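PDB 3IP1: scyllo-inosose 3-dehydrogenase from Thermotoga maritima, which catalyses the NAD(+)-dependent oxidation of scyllo-inosose to 3-dehydro-scyllo-inosose, a step that probably belongs to myo-inositol degradation. Local coordinates for residues 121-126 against 174-179; 292-297 against 318-323; 299-304 against 325-330. All coordinates share one frame; numbering follows the deposited sequence. Where two conformers were deposited one is given.

Contact 1 of 3, residues 121-126 against 174-179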
loop_
_atom_site.group_PDB
_atom_site.type_symbol
_atom_site.label_atom_id
_atom_site.label_comp_id
_atom_site.label_asym_id
_atom_site.label_seq_id
_atom_site.Cartn_x
_atom_site.Cartn_y
_atom_site.Cartn_z
ATOM N N ILE A 121 -5.847 -37.228 -14.643
ATOM C CA ILE A 121 -7.200 -37.545 -15.091
ATOM C C ILE A 121 -8.094 -37.650 -13.863
ATOM O O ILE A 121 -7.713 -38.255 -12.864
ATOM C CB ILE A 121 -7.224 -38.837 -15.940
ATOM C CG1 ILE A 121 -6.557 -38.566 -17.294
ATOM C CG2 ILE A 121 -8.673 -39.354 -16.097
ATOM C CD1 ILE A 121 -6.401 -39.818 -18.235
ATOM N N GLY A 122 -9.275 -37.040 -13.925
ATOM C CA GLY A 122 -10.185 -37.057 -12.786
ATOM C C GLY A 122 -10.141 -35.820 -11.900
ATOM O O GLY A 122 -11.016 -35.648 -11.063
ATOM N N GLU A 123 -9.135 -34.954 -12.063
ATOM C CA GLU A 123 -9.033 -33.741 -11.232
ATOM C C GLU A 123 -10.192 -32.778 -11.532
ATOM O O GLU A 123 -10.421 -32.453 -12.703
ATOM C CB GLU A 123 -7.694 -33.040 -11.461
ATOM C CG GLU A 123 -7.515 -31.717 -10.721
ATOM C CD GLU A 123 -7.009 -31.882 -9.280
ATOM O OE1 GLU A 123 -7.052 -33.010 -8.753
ATOM O OE2 GLU A 123 -6.578 -30.880 -8.663
ATOM N N PRO A 124 -10.930 -32.333 -10.485
ATOM C CA PRO A 124 -11.997 -31.342 -10.694
ATOM C C PRO A 124 -11.414 -29.931 -10.807
ATOM O O PRO A 124 -10.594 -29.524 -9.968
ATOM C CB PRO A 124 -12.855 -31.457 -9.426
ATOM C CG PRO A 124 -11.920 -32.012 -8.363
ATOM C CD PRO A 124 -10.827 -32.769 -9.068
ATOM N N VAL A 125 -11.850 -29.194 -11.819
ATOM C CA VAL A 125 -11.290 -27.870 -12.079
ATOM C C VAL A 125 -12.325 -26.847 -12.503
ATOM O O VAL A 125 -13.425 -27.209 -12.951
ATOM C CB VAL A 125 -10.150 -27.915 -13.158
ATOM C CG1 VAL A 125 -8.969 -28.682 -12.647
ATOM C CG2 VAL A 125 -10.645 -28.514 -14.482
ATOM N N CYS A 126 -11.969 -25.572 -12.341
ATOM C CA CYS A 126 -12.657 -24.489 -13.025
ATOM C C CYS A 126 -11.579 -23.735 -13.799
ATOM O O CYS A 126 -10.392 -23.977 -13.600
ATOM C CB CYS A 126 -13.358 -23.571 -12.029
ATOM S SG CYS A 126 -12.225 -22.724 -10.915
ATOM N N SER A 174 -7.580 -25.961 -9.393
ATOM C CA SER A 174 -8.144 -27.168 -8.797
ATOM C C SER A 174 -9.335 -26.866 -7.899
ATOM O O SER A 174 -9.299 -25.907 -7.138
ATOM C CB SER A 174 -7.092 -27.892 -7.975
ATOM O OG SER A 174 -7.683 -29.021 -7.366
ATOM N N LEU A 175 -10.370 -27.705 -7.961
ATOM C CA LEU A 175 -11.456 -27.636 -6.988
ATOM C C LEU A 175 -11.383 -28.713 -5.884
ATOM O O LEU A 175 -12.405 -28.994 -5.235
ATOM C CB LEU A 175 -12.818 -27.715 -7.691
ATOM C CG LEU A 175 -13.184 -26.641 -8.731
ATOM C CD1 LEU A 175 -14.498 -27.038 -9.402
ATOM C CD2 LEU A 175 -13.253 -25.203 -8.142
ATOM N N ARG A 176 -10.213 -29.323 -5.667
ATOM C CA ARG A 176 -10.025 -30.385 -4.641
ATOM C C ARG A 176 -10.534 -29.984 -3.258
ATOM O O ARG A 176 -11.164 -30.765 -2.542
ATOM C CB ARG A 176 -8.540 -30.747 -4.508
ATOM C CG ARG A 176 -8.022 -31.720 -5.534
ATOM C CD ARG A 176 -8.007 -33.147 -4.989
ATOM N NE ARG A 176 -7.303 -33.245 -3.714
ATOM C CZ ARG A 176 -6.990 -34.397 -3.138
ATOM N NH1 ARG A 176 -6.358 -34.415 -1.973
ATOM N NH2 ARG A 176 -7.313 -35.531 -3.734
ATOM N N GLU A 177 -10.220 -28.752 -2.872
ATOM C CA GLU A 177 -10.646 -28.235 -1.561
ATOM C C GLU A 177 -12.164 -28.309 -1.310
ATOM O O GLU A 177 -12.606 -28.239 -0.165
ATOM C CB GLU A 177 -10.218 -26.775 -1.392
ATOM C CG GLU A 177 -8.720 -26.519 -1.177
ATOM C CD GLU A 177 -8.400 -25.037 -1.385
ATOM O OE1 GLU A 177 -8.094 -24.338 -0.389
ATOM O OE2 GLU A 177 -8.508 -24.566 -2.542
ATOM N N LEU A 178 -12.961 -28.399 -2.369
ATOM C CA LEU A 178 -14.420 -28.448 -2.196
ATOM C C LEU A 178 -14.922 -29.868 -1.922
ATOM O O LEU A 178 -16.081 -30.063 -1.570
ATOM C CB LEU A 178 -15.155 -27.849 -3.409
ATOM C CG LEU A 178 -14.809 -26.424 -3.877
ATOM C CD1 LEU A 178 -15.753 -26.000 -4.998
ATOM C CD2 LEU A 178 -14.853 -25.399 -2.746
ATOM N N GLU A 179 -14.062 -30.861 -2.109
ATOM C CA GLU A 179 -14.483 -32.244 -1.902
ATOM C C GLU A 179 -14.852 -32.491 -0.441
ATOM O O GLU A 179 -14.083 -32.182 0.457
ATOM C CB GLU A 179 -13.410 -33.218 -2.373
ATOM C CG GLU A 179 -13.385 -33.385 -3.892
ATOM C CD GLU A 179 -12.139 -34.104 -4.384
ATOM O OE1 GLU A 179 -11.300 -34.460 -3.540
ATOM O OE2 GLU A 179 -11.988 -34.304 -5.614
#
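Pro-124 and Leu-175 hold the tight part of this contact. The backbone N of Leu-175 gives a nearly straight hydrogen bond to Pro-124 O, 2.7 Å long with 175° at the hydrogen. The side chain of Leu-175 turns toward the strand. Its CG lies beside the backbone N and anti to the carbonyl carbon (chi1 -60°). This splits the methyls: Leu-175 CD1 lies 3.7 Å from Val-125 O, while Leu-175 CD2 packs on Cys-126 SG at 3.9 Å. Phe-350 of helix 349-358 also touches Cys-126, and Phe-188 of helix 185-192 touches the Pro-124 ring.

Val-125 and Ser-174 form an antiparallel, non-hydrogen-bonded pair with diverging side chains. They join strand 124-127 to strand 172-174 in the mixed sheet of the GroES-like domain. At the end of that strand the chain makes an ST turn: Ser-174 OG accepts from the backbone N of Arg-176 at 3.1 Å. Ser-174 OG in turn donates to Glu-123 OE2 at 2.5 Å, from above the carboxylate plane. The Glu-123 chain bends at chi2 (85°) and swings its carboxylate round to the serine. OE2 is also held by a salt bridge to Arg-114 and a hydrogen bond from Asn-112.

The outer side is looser and more open to solvent. Arg-176 lays its CG across the Glu-123 carboxylate, 3.5 Å from OE2. In the conformer given, the Arg-176 guanidinium is nearly parallel to that carboxylate, but Arg-176 NE stays 5.1 Å from Glu-123 OE1, too far for a salt bridge. Glu-179, also exposed, reaches back with an extended chain and sets OE2 3.6 Å from Pro-124 CG.

Contact 2 of 3, residues 292-297 against 318-323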
loop_
_atom_site.group_PDB
_atom_site.type_symbol
_atom_site.label_atom_id
_atom_site.label_comp_id
_atom_site.label_asym_id
_atom_site.label_seq_id
_atom_site.Cartn_x
_atom_site.Cartn_y
_atom_site.Cartn_z
ATOM N N VAL A 292 -25.902 1.573 -14.452
ATOM C CA VAL A 292 -26.452 2.919 -14.633
ATOM C C VAL A 292 -25.752 3.931 -13.709
ATOM O O VAL A 292 -26.417 4.672 -12.973
ATOM C CB VAL A 292 -28.017 2.959 -14.506
ATOM C CG1 VAL A 292 -28.657 2.357 -15.737
ATOM C CG2 VAL A 292 -28.513 2.233 -13.254
ATOM N N PRO A 293 -24.393 3.976 -13.769
ATOM C CA PRO A 293 -23.617 4.811 -12.850
ATOM C C PRO A 293 -23.971 6.274 -12.981
ATOM O O PRO A 293 -23.799 7.032 -12.039
ATOM C CB PRO A 293 -22.150 4.564 -13.277
ATOM C CG PRO A 293 -22.226 4.062 -14.657
ATOM C CD PRO A 293 -23.510 3.282 -14.726
ATOM N N GLN A 294 -24.488 6.664 -14.133
ATOM C CA GLN A 294 -24.965 8.031 -14.312
ATOM C C GLN A 294 -26.309 8.319 -13.631
ATOM O O GLN A 294 -26.630 9.482 -13.398
ATOM C CB GLN A 294 -24.999 8.399 -15.797
ATOM C CG GLN A 294 -26.114 7.737 -16.597
ATOM C CD GLN A 294 -25.910 6.240 -16.826
ATOM O OE1 GLN A 294 -26.877 5.517 -17.035
ATOM N NE2 GLN A 294 -24.653 5.773 -16.791
ATOM N N LEU A 295 -27.090 7.283 -13.300
ATOM C CA LEU A 295 -28.324 7.474 -12.503
ATOM C C LEU A 295 -28.091 7.414 -10.988
ATOM O O LEU A 295 -28.796 8.072 -10.219
ATOM C CB LEU A 295 -29.423 6.454 -12.860
ATOM C CG LEU A 295 -29.950 6.213 -14.291
ATOM C CD1 LEU A 295 -31.162 5.265 -14.255
ATOM C CD2 LEU A 295 -30.295 7.510 -15.051
ATOM N N VAL A 296 -27.131 6.599 -10.552
ATOM C CA VAL A 296 -26.903 6.427 -9.113
ATOM C C VAL A 296 -25.760 7.281 -8.549
ATOM O O VAL A 296 -25.606 7.358 -7.346
ATOM C CB VAL A 296 -26.701 4.945 -8.706
ATOM C CG1 VAL A 296 -28.012 4.170 -8.834
ATOM C CG2 VAL A 296 -25.570 4.303 -9.516
ATOM N N TRP A 297 -24.982 7.920 -9.419
ATOM C CA TRP A 297 -23.827 8.681 -8.970
ATOM C C TRP A 297 -24.174 9.829 -8.023
ATOM O O TRP A 297 -23.505 9.992 -7.001
ATOM C CB TRP A 297 -23.007 9.217 -10.147
ATOM C CG TRP A 297 -21.591 9.435 -9.779
ATOM C CD1 TRP A 297 -21.011 10.613 -9.421
ATOM C CD2 TRP A 297 -20.560 8.435 -9.703
ATOM N NE1 TRP A 297 -19.679 10.416 -9.136
ATOM C CE2 TRP A 297 -19.379 9.086 -9.294
ATOM C CE3 TRP A 297 -20.525 7.056 -9.946
ATOM C CZ2 TRP A 297 -18.160 8.403 -9.131
ATOM C CZ3 TRP A 297 -19.318 6.370 -9.777
ATOM C CH2 TRP A 297 -18.153 7.048 -9.376
ATOM N N ALA A 318 -19.525 -2.523 -13.284
ATOM C CA ALA A 318 -20.470 -2.780 -14.355
ATOM C C ALA A 318 -20.089 -1.950 -15.573
ATOM O O ALA A 318 -19.502 -0.879 -15.444
ATOM C CB ALA A 318 -21.884 -2.501 -13.906
ATOM N N ARG A 319 -20.396 -2.470 -16.755
ATOM C CA ARG A 319 -20.150 -1.753 -17.995
ATOM C C ARG A 319 -21.332 -0.826 -18.272
ATOM O O ARG A 319 -22.488 -1.251 -18.262
ATOM C CB ARG A 319 -19.910 -2.734 -19.152
ATOM N N ALA A 320 -21.034 0.456 -18.449
ATOM C CA ALA A 320 -22.029 1.435 -18.873
ATOM C C ALA A 320 -21.455 2.275 -20.000
ATOM O O ALA A 320 -20.236 2.482 -20.068
ATOM C CB ALA A 320 -22.413 2.330 -17.727
ATOM N N ASP A 321 -22.328 2.788 -20.863
ATOM C CA ASP A 321 -21.870 3.691 -21.918
ATOM C C ASP A 321 -21.898 5.181 -21.511
ATOM O O ASP A 321 -20.979 5.947 -21.858
ATOM C CB ASP A 321 -22.663 3.459 -23.206
ATOM C CG ASP A 321 -21.921 3.945 -24.433
ATOM O OD1 ASP A 321 -20.758 3.525 -24.636
ATOM O OD2 ASP A 321 -22.499 4.747 -25.198
ATOM N N ALA A 322 -22.932 5.578 -20.765
ATOM C CA ALA A 322 -23.175 6.985 -20.447
ATOM C C ALA A 322 -22.134 7.607 -19.491
ATOM O O ALA A 322 -21.685 6.950 -18.546
ATOM C CB ALA A 322 -24.569 7.141 -19.879
ATOM N N LYS A 323 -21.772 8.869 -19.752
ATOM C CA LYS A 323 -20.891 9.654 -18.876
ATOM C C LYS A 323 -21.412 9.704 -17.445
ATOM O O LYS A 323 -22.616 9.691 -17.199
ATOM C CB LYS A 323 -20.737 11.111 -19.353
ATOM C CG LYS A 323 -20.258 11.319 -20.768
ATOM C CD LYS A 323 -18.894 10.692 -21.015
ATOM C CE LYS A 323 -18.382 11.043 -22.407
ATOM N NZ LYS A 323 -17.409 10.018 -22.860
#
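Pro-293 turns the CG and CD atoms of its ring to the methyl of Ala-320. Pro-293 CD lies 3.3 Å from Ala-320 CB, tighter than a usual carbon contact, and Pro-293 CG 3.5 Å from that CB. The side chain of Gln-294 lies along the next part of the loop. Its CG sits between the backbone N and the carbonyl carbon (chi1 73°), and a second bend at chi2 (-71°) turns a flat face of the amide to the Ala-322 methyl. That methyl lies 3.4 Å from Gln-294 NE2 and 3.5 Å from its CD. The amide meets a carbon, and NE2 is buried here without a hydrogen-bonding partner in the model. Nearer the backbone, Gln-294 CB rests against Lys-323 O at 3.1 Å.

These residues pack the first turn of helix 293-306 against the loop that leaves strand 313-316 of the Rossmann-type domain. Val-292 is the N-cap residue, and its O accepts from Leu-295 N and Val-296 N as the helix begins. Ala-320 and Ala-322 point toward this turn, while Arg-319, Asp-321 and Lys-323 point away from it. The loop also meets the second subunit: Lys-323 NZ makes a hydrogen bond to Thr-327 OG1 of that subunit, and Ala-318 O accepts from Gln-332 NE2 of the same subunit.

Contact 3 of 3, residues 299-304 against 325-330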
loop_
_atom_site.group_PDB
_atom_site.type_symbol
_atom_site.label_atom_id
_atom_site.label_comp_id
_atom_site.label_asym_id
_atom_site.label_seq_id
_atom_site.Cartn_x
_atom_site.Cartn_y
_atom_site.Cartn_z
ATOM N N GLN A 299 -26.569 10.157 -5.935
ATOM C CA GLN A 299 -26.867 9.595 -4.627
ATOM C C GLN A 299 -25.632 9.069 -3.893
ATOM O O GLN A 299 -25.542 9.198 -2.682
ATOM C CB GLN A 299 -27.887 8.487 -4.755
ATOM C CG GLN A 299 -29.115 8.909 -5.528
ATOM C CD GLN A 299 -29.985 7.732 -5.830
ATOM O OE1 GLN A 299 -30.464 7.058 -4.919
ATOM N NE2 GLN A 299 -30.171 7.449 -7.110
ATOM N N ILE A 300 -24.701 8.459 -4.618
ATOM C CA ILE A 300 -23.455 7.985 -4.014
ATOM C C ILE A 300 -22.675 9.187 -3.516
ATOM O O ILE A 300 -22.185 9.201 -2.387
ATOM C CB ILE A 300 -22.563 7.206 -5.026
ATOM C CG1 ILE A 300 -23.204 5.878 -5.429
ATOM C CG2 ILE A 300 -21.169 6.915 -4.424
ATOM C CD1 ILE A 300 -22.503 5.198 -6.633
ATOM N N GLU A 301 -22.549 10.194 -4.376
ATOM C CA GLU A 301 -21.864 11.428 -4.015
ATOM C C GLU A 301 -22.520 12.135 -2.826
ATOM O O GLU A 301 -21.833 12.760 -2.021
ATOM C CB GLU A 301 -21.785 12.362 -5.220
ATOM C CG GLU A 301 -20.740 11.941 -6.251
ATOM C CD GLU A 301 -20.461 13.055 -7.231
ATOM O OE1 GLU A 301 -21.284 13.982 -7.240
ATOM O OE2 GLU A 301 -19.452 13.019 -7.987
ATOM N N GLU A 302 -23.838 12.015 -2.694
ATOM C CA GLU A 302 -24.502 12.682 -1.593
ATOM C C GLU A 302 -24.202 11.980 -0.269
ATOM O O GLU A 302 -23.986 12.647 0.755
ATOM C CB GLU A 302 -26.017 12.828 -1.812
ATOM C CG GLU A 302 -26.610 13.857 -0.833
ATOM C CD GLU A 302 -28.134 13.862 -0.754
ATOM O OE1 GLU A 302 -28.798 13.530 -1.758
ATOM O OE2 GLU A 302 -28.669 14.216 0.323
ATOM N N VAL A 303 -24.203 10.647 -0.282
ATOM C CA VAL A 303 -23.789 9.892 0.890
ATOM C C VAL A 303 -22.327 10.208 1.268
ATOM O O VAL A 303 -22.031 10.496 2.434
ATOM C CB VAL A 303 -23.955 8.375 0.707
ATOM C CG1 VAL A 303 -23.238 7.644 1.840
ATOM C CG2 VAL A 303 -25.449 7.991 0.680
ATOM N N ILE A 304 -21.428 10.174 0.291
ATOM C CA ILE A 304 -20.021 10.415 0.563
ATOM C C ILE A 304 -19.882 11.797 1.214
ATOM O O ILE A 304 -19.223 11.943 2.243
ATOM C CB ILE A 304 -19.139 10.294 -0.713
ATOM C CG1 ILE A 304 -19.042 8.821 -1.174
ATOM C CG2 ILE A 304 -17.748 10.831 -0.437
ATOM C CD1 ILE A 304 -18.332 8.618 -2.579
ATOM N N PRO A 325 -21.682 11.950 -13.994
ATOM C CA PRO A 325 -21.617 13.342 -13.567
ATOM C C PRO A 325 -20.823 13.488 -12.251
ATOM O O PRO A 325 -21.394 13.658 -11.167
ATOM C CB PRO A 325 -23.103 13.733 -13.427
ATOM C CG PRO A 325 -23.806 12.432 -13.075
ATOM C CD PRO A 325 -22.890 11.279 -13.475
ATOM N N LEU A 326 -19.506 13.429 -12.393
ATOM C CA LEU A 326 -18.550 13.522 -11.298
ATOM C C LEU A 326 -18.374 14.949 -10.774
ATOM O O LEU A 326 -18.053 15.863 -11.512
ATOM C CB LEU A 326 -17.188 12.968 -11.760
ATOM C CG LEU A 326 -15.985 13.150 -10.833
ATOM C CD1 LEU A 326 -16.242 12.454 -9.497
ATOM C CD2 LEU A 326 -14.703 12.612 -11.500
ATOM N N THR A 327 -18.576 15.102 -9.474
ATOM C CA THR A 327 -18.318 16.353 -8.793
ATOM C C THR A 327 -16.962 16.179 -8.097
ATOM O O THR A 327 -16.887 15.532 -7.041
ATOM C CB THR A 327 -19.385 16.620 -7.722
ATOM O OG1 THR A 327 -20.686 16.368 -8.262
ATOM C CG2 THR A 327 -19.294 18.062 -7.168
ATOM N N GLY A 328 -15.914 16.749 -8.683
ATOM C CA GLY A 328 -14.554 16.644 -8.136
ATOM C C GLY A 328 -14.482 16.998 -6.659
ATOM O O GLY A 328 -13.852 16.283 -5.865
ATOM N N GLU A 329 -15.162 18.082 -6.292
ATOM C CA GLU A 329 -15.132 18.622 -4.931
ATOM C C GLU A 329 -15.479 17.595 -3.869
ATOM O O GLU A 329 -14.886 17.582 -2.789
ATOM C CB GLU A 329 -16.090 19.808 -4.828
ATOM C CG GLU A 329 -16.258 20.375 -3.418
ATOM C CD GLU A 329 -16.863 21.759 -3.423
ATOM O OE1 GLU A 329 -16.286 22.638 -4.091
ATOM O OE2 GLU A 329 -17.906 21.970 -2.764
ATOM N N VAL A 330 -16.469 16.757 -4.163
ATOM C CA VAL A 330 -16.881 15.723 -3.225
ATOM C C VAL A 330 -15.700 14.822 -2.836
ATOM O O VAL A 330 -15.468 14.588 -1.643
ATOM C CB VAL A 330 -18.039 14.891 -3.798
ATOM C CG1 VAL A 330 -18.255 13.612 -2.965
ATOM C CG2 VAL A 330 -19.346 15.775 -3.893
HETATM O O HOH W 1 -23.120 13.946 -9.464
#
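Glu-301 leaves its helix with CG anti to the carbonyl carbon (chi1 -75°), and its chain then runs extended (chi2 -166°) to bring the carboxylate to Thr-327. There Thr-327 OG1 lies beside its own backbone N (chi1 -46°). Hydroxyl and N-H can thus grip both carboxylate oxygens at once. Thr-327 OG1 donates to Glu-301 OE1 at 2.7 Å, on the syn side and close to the carboxylate plane. Thr-327 N donates to the syn lone pair of Glu-301 OE2, also at 2.7 Å and almost straight. This paired grip should fix the rotation of the carboxylate. Glu-301 OE2 also takes a weak hydrogen bond from Trp-297 NE1, and a water donates to Glu-301 OE1.

One turn further along the helix, Ile-304 CG2 packs on Val-330 CG1 at 3.8 Å, with the two side chains crossing at about a right angle.

Helix 293-306 is thereby joined to residues 325-330, which run from strand 324-326 into helix 328-333; Phe-331 of that helix touches Glu-301 and Ile-304. Ile-300, Val-303 and Ile-304 also touch Phe-286 of strand 285-288. Leu-326 pairs antiparallel with a strand of the second subunit.

Overall arrangement
Contact 1 closes before the other two open along the chain. It lies in the GroES-like domain, on the opposite side of the chain's centre from contacts 2 and 3, with centres about 38 Å and 45 Å away. Contacts 2 and 3 both lie in the Rossmann-type domain, with centres about 14 Å apart. Their segments alternate in sequence and share helix 293-306, whose start serves contact 2 and whose later turns serve contact 3. Trp-297 and Gln-294 touch Pro-325, so the two contacts form one continuous packing region. Both also touch the second subunit, which places this region at the interface between subunits.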